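Local coordinates for protein putative sortase (Streptococcus pneumoniae, PDB 2W1K) that probably acts as a class C sortase, a cysteine transpeptidase that joins pilin subunits covalently during assembly of the pneumococcal pilus, at residues R107-G112 and T171-D176; L67-L72 and R123-L128. One frame throughout, in Å; residues are numbered along the deposited sequence.

Contact 1: residues R107-G112 and T171-D176; sequences RSVIAG and TLITCD
The Arg107 side chain crosses that of Thr171 at a slant, and its NE-H is given to Thr171 OG1 at 2.8 Å, a nearly straight bond (172°) lying in the guanidinium plane. The arginine can do this because its chain is stretched out from a CG turned away from the backbone N (chi1 170°). Its NH2 meets Glu151 in a salt bridge and bonds Asn188, NH1 bonds the carbonyl of Glu162, and Asn188 also grips Thr171 OG1, so several bonds fix the rotation of this buried group. Next to it, parallel strands 107-111 and 171-176 run at 32° to each other. Thr171 N binds Ser108 O at 2.7 Å, Thr171 O receives Ile110 N, and Ile110 O receives Ile173 N. The tight side is that of Val109, Ala111, Thr171 and Ile173. There Ile173 CG2, set between its own backbone N and carbonyl carbon, presses on Ala111 CB at 3.4 Å, closer than usual methyl contact, and meets Val109 CG1 at 3.8 Å. Between the two strands the other face is looser: Ile110 CB only just approaches Leu172 CD1 at 4.3 Å, and Leu172 turns to Phe122 and Phe189. At the far end Gly112 N bonds Ile173 O, while Thr174 OG1 donates to Gly112 O at 2.7 Å. Beyond it the chains part, Cys175 and the partly exposed Asp176 no longer touching 107-112. The sequence TLITC matches the TLXTC signature of sortases, in which the strand carries the nucleophilic cysteine, probably Cys175 here, to the active site of the sortase beta-barrel.

Contact 2: residues L67-L72 and R123-L128; sequences LSIPSL and RHLDQL
Leu72 points into the short turn 123-128, where its two methyls share His124 O but otherwise meet different neighbours. CD1 goes deeper: it rests 3.5 Å from His124 O, and is flanked by Leu128 CG at 3.7 Å and Leu125 CD2 at 3.9 Å. CD2 stays nearer the surface, 3.7 Å from Gln127 NE2, where the extended glutamine chain passes it at a slant. A CG set anti to the carbonyl carbon (chi1 -72°) directs the isobutyl group to 123-128. The side chains of Leu72 and Leu128 cross at about a right angle, with Leu72 CD1 against the Leu128 branch point. Ile69 also stands roughly perpendicular to Leu128, its CG2 touching Leu128 CD2 at 3.9 Å. Both segments owe their shape to 3-10 turns: Leu72 N closes back on Ile69 O just after strand 65-69 ends, and Gln127 N closes on His124 O at 3.0 Å. The contact thus packs the exit of an early strand of the sortase beta-barrel against the loop that leads to strand 133-137. No hydrogen bond crosses it, and the fit is mostly apolar, graded from buried Ile69, Leu125 and Leu128 to exposed Ser71 and Gln127. On the inner side Leu125 and Leu128 lean on Val187 of strand 183-196. On the exposed side Ser71 OG lies 4.0 Å from Leu128 CD2 and makes a weak hydrogen bond to Asp132.

Overall arrangement
Contacts 1 and 2 have centres about 12 Å apart and meet through Leu172, on the Ile110-Leu172 face of contact 1. Its CD2 packs on Ile69 CD1 at 3.5 Å and its CB on Leu125 CD1 at 3.6 Å, so the strand pair of contact 1 continues into the apolar side of contact 2. Thr174 CG2 touches Leu125 CD1 at 4.1 Å. Arg114 ties the two further, binding Cys175 O and Asp176 on one side and Arg123 O and Asp126 on the other. Segment 123-128 therefore lies beside the end of strand 168-176 that bears Cys175, the probable nucleophile, with Arg184 of strand 183-196 touching that cysteine.

Contact 1: residues R107-G112 and T171-D176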
ATOM      1  N   ARG A 107      -1.930  10.928  -1.778  1.00 28.22           N
ATOM      2  CA  ARG A 107      -1.177   9.989  -2.630  1.00 29.41           C
ATOM      3  C   ARG A 107      -0.406   9.047  -1.700  1.00 28.98           C
ATOM      4  O   ARG A 107       0.638   9.416  -1.159  1.00 30.68           O
ATOM      5  CB  ARG A 107      -0.286  10.695  -3.651  1.00 27.85           C
ATOM      6  CG  ARG A 107       0.753   9.739  -4.447  1.00 30.19           C
ATOM      7  CD  ARG A 107       1.548  10.606  -5.480  1.00 28.51           C
ATOM      8  NE  ARG A 107       2.089   9.794  -6.575  1.00 35.28           N
ATOM      9  CZ  ARG A 107       2.928  10.256  -7.505  1.00 31.64           C
ATOM     10  NH1 ARG A 107       3.311  11.542  -7.457  1.00 30.73           N
ATOM     11  NH2 ARG A 107       3.373   9.423  -8.475  1.00 29.02           N
ATOM     12  N   SER A 108      -0.958   7.859  -1.459  1.00 28.62           N
ATOM     13  CA  SER A 108      -0.416   6.974  -0.422  1.00 29.42           C
ATOM     14  C   SER A 108       0.556   6.045  -1.185  1.00 30.21           C
ATOM     15  O   SER A 108       0.195   5.559  -2.285  1.00 31.76           O
ATOM     16  CB  SER A 108      -1.536   6.117   0.204  1.00 27.77           C
ATOM     17  OG  SER A 108      -0.970   5.138   1.102  1.00 27.81           O
ATOM     18  N   VAL A 109       1.778   5.828  -0.658  1.00 29.93           N
ATOM     19  CA  VAL A 109       2.852   5.090  -1.457  1.00 27.96           C
ATOM     20  C   VAL A 109       3.165   3.809  -0.712  1.00 26.98           C
ATOM     21  O   VAL A 109       3.440   3.861   0.485  1.00 25.91           O
ATOM     22  CB  VAL A 109       4.157   5.920  -1.701  1.00 26.94           C
ATOM     23  CG1 VAL A 109       5.084   5.133  -2.621  1.00 25.83           C
ATOM     24  CG2 VAL A 109       3.824   7.248  -2.504  1.00 30.10           C
ATOM     25  N   ILE A 110       3.057   2.683  -1.397  1.00 28.67           N
ATOM     26  CA  ILE A 110       3.303   1.330  -0.813  1.00 29.94           C
ATOM     27  C   ILE A 110       4.533   0.784  -1.626  1.00 31.04           C
ATOM     28  O   ILE A 110       4.518   0.768  -2.887  1.00 27.88           O
ATOM     29  CB  ILE A 110       2.123   0.357  -1.040  1.00 29.87           C
ATOM     30  CG1 ILE A 110       0.708   0.785  -0.424  1.00 34.74           C
ATOM     31  CG2 ILE A 110       2.425  -1.099  -0.564  1.00 26.77           C
ATOM     32  CD1 ILE A 110       0.744   1.279   0.880  1.00 34.06           C
ATOM     33  N   ALA A 111       5.550   0.285  -0.925  1.00 29.91           N
ATOM     34  CA  ALA A 111       6.695  -0.242  -1.630  1.00 29.78           C
ATOM     35  C   ALA A 111       6.706  -1.786  -1.667  1.00 30.30           C
ATOM     36  O   ALA A 111       6.084  -2.470  -0.829  1.00 31.12           O
ATOM     37  CB  ALA A 111       8.012   0.330  -1.013  1.00 28.79           C
ATOM     38  N   GLY A 112       7.366  -2.364  -2.672  1.00 29.44           N
ATOM     39  CA  GLY A 112       7.656  -3.776  -2.571  1.00 28.63           C
ATOM     40  C   GLY A 112       8.821  -4.176  -3.420  1.00 30.23           C
ATOM     41  O   GLY A 112       9.095  -3.517  -4.472  1.00 30.07           O
ATOM     42  N   THR A 171       0.108   4.861  -4.929  1.00 27.10           N
ATOM     43  CA  THR A 171       1.251   4.704  -5.867  1.00 27.53           C
ATOM     44  C   THR A 171       2.076   3.510  -5.397  1.00 28.23           C
ATOM     45  O   THR A 171       2.393   3.387  -4.183  1.00 27.18           O
ATOM     46  CB  THR A 171       2.150   5.953  -5.953  1.00 30.02           C
ATOM     47  OG1 THR A 171       1.371   7.059  -6.467  1.00 29.11           O
ATOM     48  CG2 THR A 171       3.465   5.716  -6.828  1.00 25.35           C
ATOM     49  N   LEU A 172       2.299   2.548  -6.314  1.00 28.62           N
ATOM     50  CA  LEU A 172       3.158   1.368  -6.057  1.00 29.98           C
ATOM     51  C   LEU A 172       4.607   1.701  -6.484  1.00 31.64           C
ATOM     52  O   LEU A 172       4.840   2.207  -7.594  1.00 31.36           O
ATOM     53  CB  LEU A 172       2.648   0.169  -6.834  1.00 28.70           C
ATOM     54  CG  LEU A 172       1.506  -0.618  -6.179  1.00 32.82           C
ATOM     55  CD1 LEU A 172       0.621  -0.037  -5.073  1.00 28.87           C
ATOM     56  CD2 LEU A 172       0.782  -1.656  -6.985  1.00 32.65           C
ATOM     57  N   ILE A 173       5.590   1.400  -5.620  1.00 32.08           N
ATOM     58  CA  ILE A 173       6.977   1.682  -6.004  1.00 31.03           C
ATOM     59  C   ILE A 173       7.825   0.423  -5.852  1.00 29.49           C
ATOM     60  O   ILE A 173       7.712  -0.289  -4.862  1.00 26.08           O
ATOM     61  CB  ILE A 173       7.619   2.820  -5.121  1.00 31.96           C
ATOM     62  CG1 ILE A 173       9.038   3.133  -5.668  1.00 29.10           C
ATOM     63  CG2 ILE A 173       7.585   2.414  -3.602  1.00 31.43           C
ATOM     64  CD1 ILE A 173       9.662   4.454  -5.094  1.00 27.63           C
ATOM     65  N   THR A 174       8.708   0.196  -6.828  1.00 30.72           N
ATOM     66  CA  THR A 174       9.631  -0.928  -6.785  1.00 31.21           C
ATOM     67  C   THR A 174      10.854  -0.557  -7.535  1.00 32.75           C
ATOM     68  O   THR A 174      10.885   0.536  -8.103  1.00 33.41           O
ATOM     69  CB  THR A 174       9.013  -2.228  -7.372  1.00 31.20           C
ATOM     70  OG1 THR A 174       9.851  -3.322  -7.058  1.00 31.09           O
ATOM     71  CG2 THR A 174       8.795  -2.196  -8.922  1.00 26.46           C
ATOM     72  N   CYS A 175      11.884  -1.448  -7.520  1.00 32.80           N
ATOM     73  CA  CYS A 175      13.161  -1.128  -8.165  1.00 33.41           C
ATOM     74  C   CYS A 175      13.157  -1.452  -9.671  1.00 31.90           C
ATOM     75  O   CYS A 175      12.480  -2.369 -10.134  1.00 32.19           O
ATOM     76  CB  CYS A 175      14.332  -1.776  -7.399  1.00 34.66           C
ATOM     77  SG  CYS A 175      14.563  -0.935  -5.825  1.00 38.36           S
ATOM     78  N   ASP A 176      13.885  -0.683 -10.453  1.00 31.71           N
ATOM     79  CA  ASP A 176      13.905  -0.930 -11.889  1.00 31.26           C
ATOM     80  C   ASP A 176      15.254  -0.370 -12.440  1.00 32.40           C
ATOM     81  O   ASP A 176      15.774   0.633 -11.955  1.00 31.18           O
ATOM     82  CB  ASP A 176      12.670  -0.239 -12.484  1.00 32.20           C
ATOM     83  CG  ASP A 176      12.507  -0.443 -13.986  1.00 36.45           C
ATOM     84  OD1 ASP A 176      12.120  -1.557 -14.429  1.00 34.90           O
ATOM     85  OD2 ASP A 176      12.772   0.538 -14.747  1.00 45.21           O
TER

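Contact 2: residues L67-L72 and R123-L128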
ATOM      1  N   LEU A  67      -3.478  -6.116   0.407  1.00 28.29           N
ATOM      2  CA  LEU A  67      -3.501  -5.532  -0.898  1.00 29.72           C
ATOM      3  C   LEU A  67      -3.538  -6.665  -1.963  1.00 30.08           C
ATOM      4  O   LEU A  67      -2.796  -7.677  -1.893  1.00 29.16           O
ATOM      5  CB  LEU A  67      -2.256  -4.620  -1.090  1.00 28.66           C
ATOM      6  CG  LEU A  67      -2.164  -3.867  -2.437  1.00 27.00           C
ATOM      7  CD1 LEU A  67      -1.311  -2.610  -2.254  1.00 29.30           C
ATOM      8  CD2 LEU A  67      -1.482  -4.731  -3.561  1.00 31.76           C
ATOM      9  N   SER A  68      -4.353  -6.469  -2.971  1.00 29.84           N
ATOM     10  CA  SER A  68      -4.532  -7.522  -3.933  1.00 28.52           C
ATOM     11  C   SER A  68      -4.555  -6.928  -5.338  1.00 29.50           C
ATOM     12  O   SER A  68      -5.132  -5.865  -5.541  1.00 29.18           O
ATOM     13  CB  SER A  68      -5.826  -8.284  -3.617  1.00 29.01           C
ATOM     14  OG  SER A  68      -6.185  -9.057  -4.707  1.00 25.20           O
ATOM     15  N   ILE A  69      -3.820  -7.542  -6.285  1.00 28.55           N
ATOM     16  CA  ILE A  69      -3.919  -7.118  -7.703  1.00 29.71           C
ATOM     17  C   ILE A  69      -4.128  -8.409  -8.503  1.00 29.79           C
ATOM     18  O   ILE A  69      -3.145  -9.087  -8.854  1.00 30.41           O
ATOM     19  CB  ILE A  69      -2.612  -6.458  -8.242  1.00 29.54           C
ATOM     20  CG1 ILE A  69      -2.128  -5.350  -7.340  1.00 28.98           C
ATOM     21  CG2 ILE A  69      -2.707  -6.147  -9.703  1.00 27.98           C
ATOM     22  CD1 ILE A  69      -1.029  -4.553  -7.917  1.00 32.63           C
ATOM     23  N   PRO A  70      -5.386  -8.800  -8.655  1.00 29.98           N
ATOM     24  CA  PRO A  70      -5.743 -10.082  -9.246  1.00 32.15           C
ATOM     25  C   PRO A  70      -5.083 -10.330 -10.595  1.00 33.18           C
ATOM     26  O   PRO A  70      -4.651 -11.462 -10.874  1.00 34.36           O
ATOM     27  CB  PRO A  70      -7.316 -10.041  -9.374  1.00 29.96           C
ATOM     28  CG  PRO A  70      -7.734  -8.993  -8.235  1.00 29.53           C
ATOM     29  CD  PRO A  70      -6.566  -7.996  -8.235  1.00 30.18           C
ATOM     30  N   SER A  71      -4.962  -9.289 -11.409  1.00 33.43           N
ATOM     31  CA  SER A  71      -4.464  -9.567 -12.717  1.00 33.95           C
ATOM     32  C   SER A  71      -3.000  -9.995 -12.655  1.00 33.19           C
ATOM     33  O   SER A  71      -2.514 -10.478 -13.600  1.00 31.96           O
ATOM     34  CB  SER A  71      -4.752  -8.416 -13.684  1.00 34.30           C
ATOM     35  OG  SER A  71      -3.982  -7.260 -13.364  1.00 34.52           O
ATOM     36  N   LEU A  72      -2.323  -9.847 -11.518  1.00 33.89           N
ATOM     37  CA  LEU A  72      -0.908 -10.236 -11.375  1.00 31.54           C
ATOM     38  C   LEU A  72      -0.781 -11.358 -10.345  1.00 31.25           C
ATOM     39  O   LEU A  72       0.313 -11.730  -9.953  1.00 31.48           O
ATOM     40  CB  LEU A  72      -0.082  -9.045 -10.849  1.00 30.48           C
ATOM     41  CG  LEU A  72       0.201  -7.859 -11.769  1.00 31.62           C
ATOM     42  CD1 LEU A  72       1.133  -6.708 -11.278  1.00 34.97           C
ATOM     43  CD2 LEU A  72       0.602  -8.394 -13.206  1.00 30.47           C
ATOM     44  N   ARG A 123       7.591  -8.061  -8.551  1.00 30.05           N
ATOM     45  CA  ARG A 123       8.439  -8.424  -9.741  1.00 29.71           C
ATOM     46  C   ARG A 123       7.811  -7.880 -11.037  1.00 30.74           C
ATOM     47  O   ARG A 123       8.511  -7.275 -11.944  1.00 30.95           O
ATOM     48  CB  ARG A 123       8.583  -9.944  -9.847  1.00 28.37           C
ATOM     49  CG  ARG A 123       9.743 -10.359 -10.795  1.00 27.84           C
ATOM     50  CD  ARG A 123      10.169 -11.770 -10.476  1.00 32.53           C
ATOM     51  NE  ARG A 123      10.691 -11.862  -9.091  1.00 35.90           N
ATOM     52  CZ  ARG A 123      11.025 -13.013  -8.507  1.00 35.38           C
ATOM     53  NH1 ARG A 123      10.896 -14.171  -9.182  1.00 41.00           N
ATOM     54  NH2 ARG A 123      11.512 -13.008  -7.258  1.00 44.09           N
ATOM     55  N   HIS A 124       6.488  -8.044 -11.120  1.00 29.20           N
ATOM     56  CA  HIS A 124       5.711  -7.824 -12.366  1.00 30.36           C
ATOM     57  C   HIS A 124       4.827  -6.567 -12.516  1.00 31.52           C
ATOM     58  O   HIS A 124       3.955  -6.504 -13.390  1.00 32.38           O
ATOM     59  CB  HIS A 124       4.794  -9.024 -12.612  1.00 28.36           C
ATOM     60  CG  HIS A 124       5.536 -10.342 -12.636  1.00 34.41           C
ATOM     61  ND1 HIS A 124       6.510 -10.641 -13.593  1.00 33.96           N
ATOM     62  CD2 HIS A 124       5.426 -11.444 -11.845  1.00 27.79           C
ATOM     63  CE1 HIS A 124       6.967 -11.861 -13.368  1.00 32.89           C
ATOM     64  NE2 HIS A 124       6.350 -12.355 -12.304  1.00 35.33           N
ATOM     65  N   LEU A 125       5.054  -5.553 -11.731  1.00 32.32           N
ATOM     66  CA  LEU A 125       4.265  -4.334 -11.882  1.00 33.16           C
ATOM     67  C   LEU A 125       4.320  -3.765 -13.279  1.00 34.07           C
ATOM     68  O   LEU A 125       3.456  -2.970 -13.679  1.00 34.45           O
ATOM     69  CB  LEU A 125       4.840  -3.290 -10.946  1.00 33.47           C
ATOM     70  CG  LEU A 125       4.366  -3.429  -9.501  1.00 31.71           C
ATOM     71  CD1 LEU A 125       4.668  -2.210  -8.635  1.00 28.33           C
ATOM     72  CD2 LEU A 125       2.972  -3.750  -9.446  1.00 28.88           C
ATOM     73  N   ASP A 126       5.379  -4.101 -14.025  1.00 36.04           N
ATOM     74  CA  ASP A 126       5.575  -3.459 -15.377  1.00 35.69           C
ATOM     75  C   ASP A 126       4.534  -3.994 -16.389  1.00 36.26           C
ATOM     76  O   ASP A 126       4.322  -3.406 -17.432  1.00 35.89           O
ATOM     77  CB  ASP A 126       6.982  -3.704 -15.919  1.00 35.26           C
ATOM     78  CG  ASP A 126       7.312  -5.181 -16.002  1.00 33.56           C
ATOM     79  OD1 ASP A 126       7.423  -5.873 -14.983  1.00 36.90           O
ATOM     80  OD2 ASP A 126       7.428  -5.703 -17.098  1.00 39.18           O
ATOM     81  N   GLN A 127       3.876  -5.100 -16.052  1.00 36.70           N
ATOM     82  CA  GLN A 127       2.790  -5.647 -16.855  1.00 38.19           C
ATOM     83  C   GLN A 127       1.383  -4.984 -16.785  1.00 38.84           C
ATOM     84  O   GLN A 127       0.535  -5.291 -17.620  1.00 40.16           O
ATOM     85  CB  GLN A 127       2.636  -7.067 -16.431  1.00 37.81           C
ATOM     86  CG  GLN A 127       3.753  -7.907 -16.952  1.00 41.96           C
ATOM     87  CD  GLN A 127       3.704  -9.324 -16.444  1.00 47.63           C
ATOM     88  OE1 GLN A 127       4.723  -9.997 -16.411  1.00 48.09           O
ATOM     89  NE2 GLN A 127       2.504  -9.794 -16.042  1.00 52.08           N
ATOM     90  N   LEU A 128       1.145  -4.153 -15.762  1.00 36.68           N
ATOM     91  CA  LEU A 128      -0.112  -3.542 -15.492  1.00 36.79           C
ATOM     92  C   LEU A 128      -0.477  -2.626 -16.637  1.00 37.74           C
ATOM     93  O   LEU A 128       0.417  -1.896 -17.139  1.00 38.65           O
ATOM     94  CB  LEU A 128      -0.029  -2.731 -14.194  1.00 35.22           C
ATOM     95  CG  LEU A 128      -0.045  -3.591 -12.930  1.00 36.36           C
ATOM     96  CD1 LEU A 128       0.438  -2.757 -11.699  1.00 33.91           C
ATOM     97  CD2 LEU A 128      -1.454  -4.177 -12.791  1.00 32.35           C
TER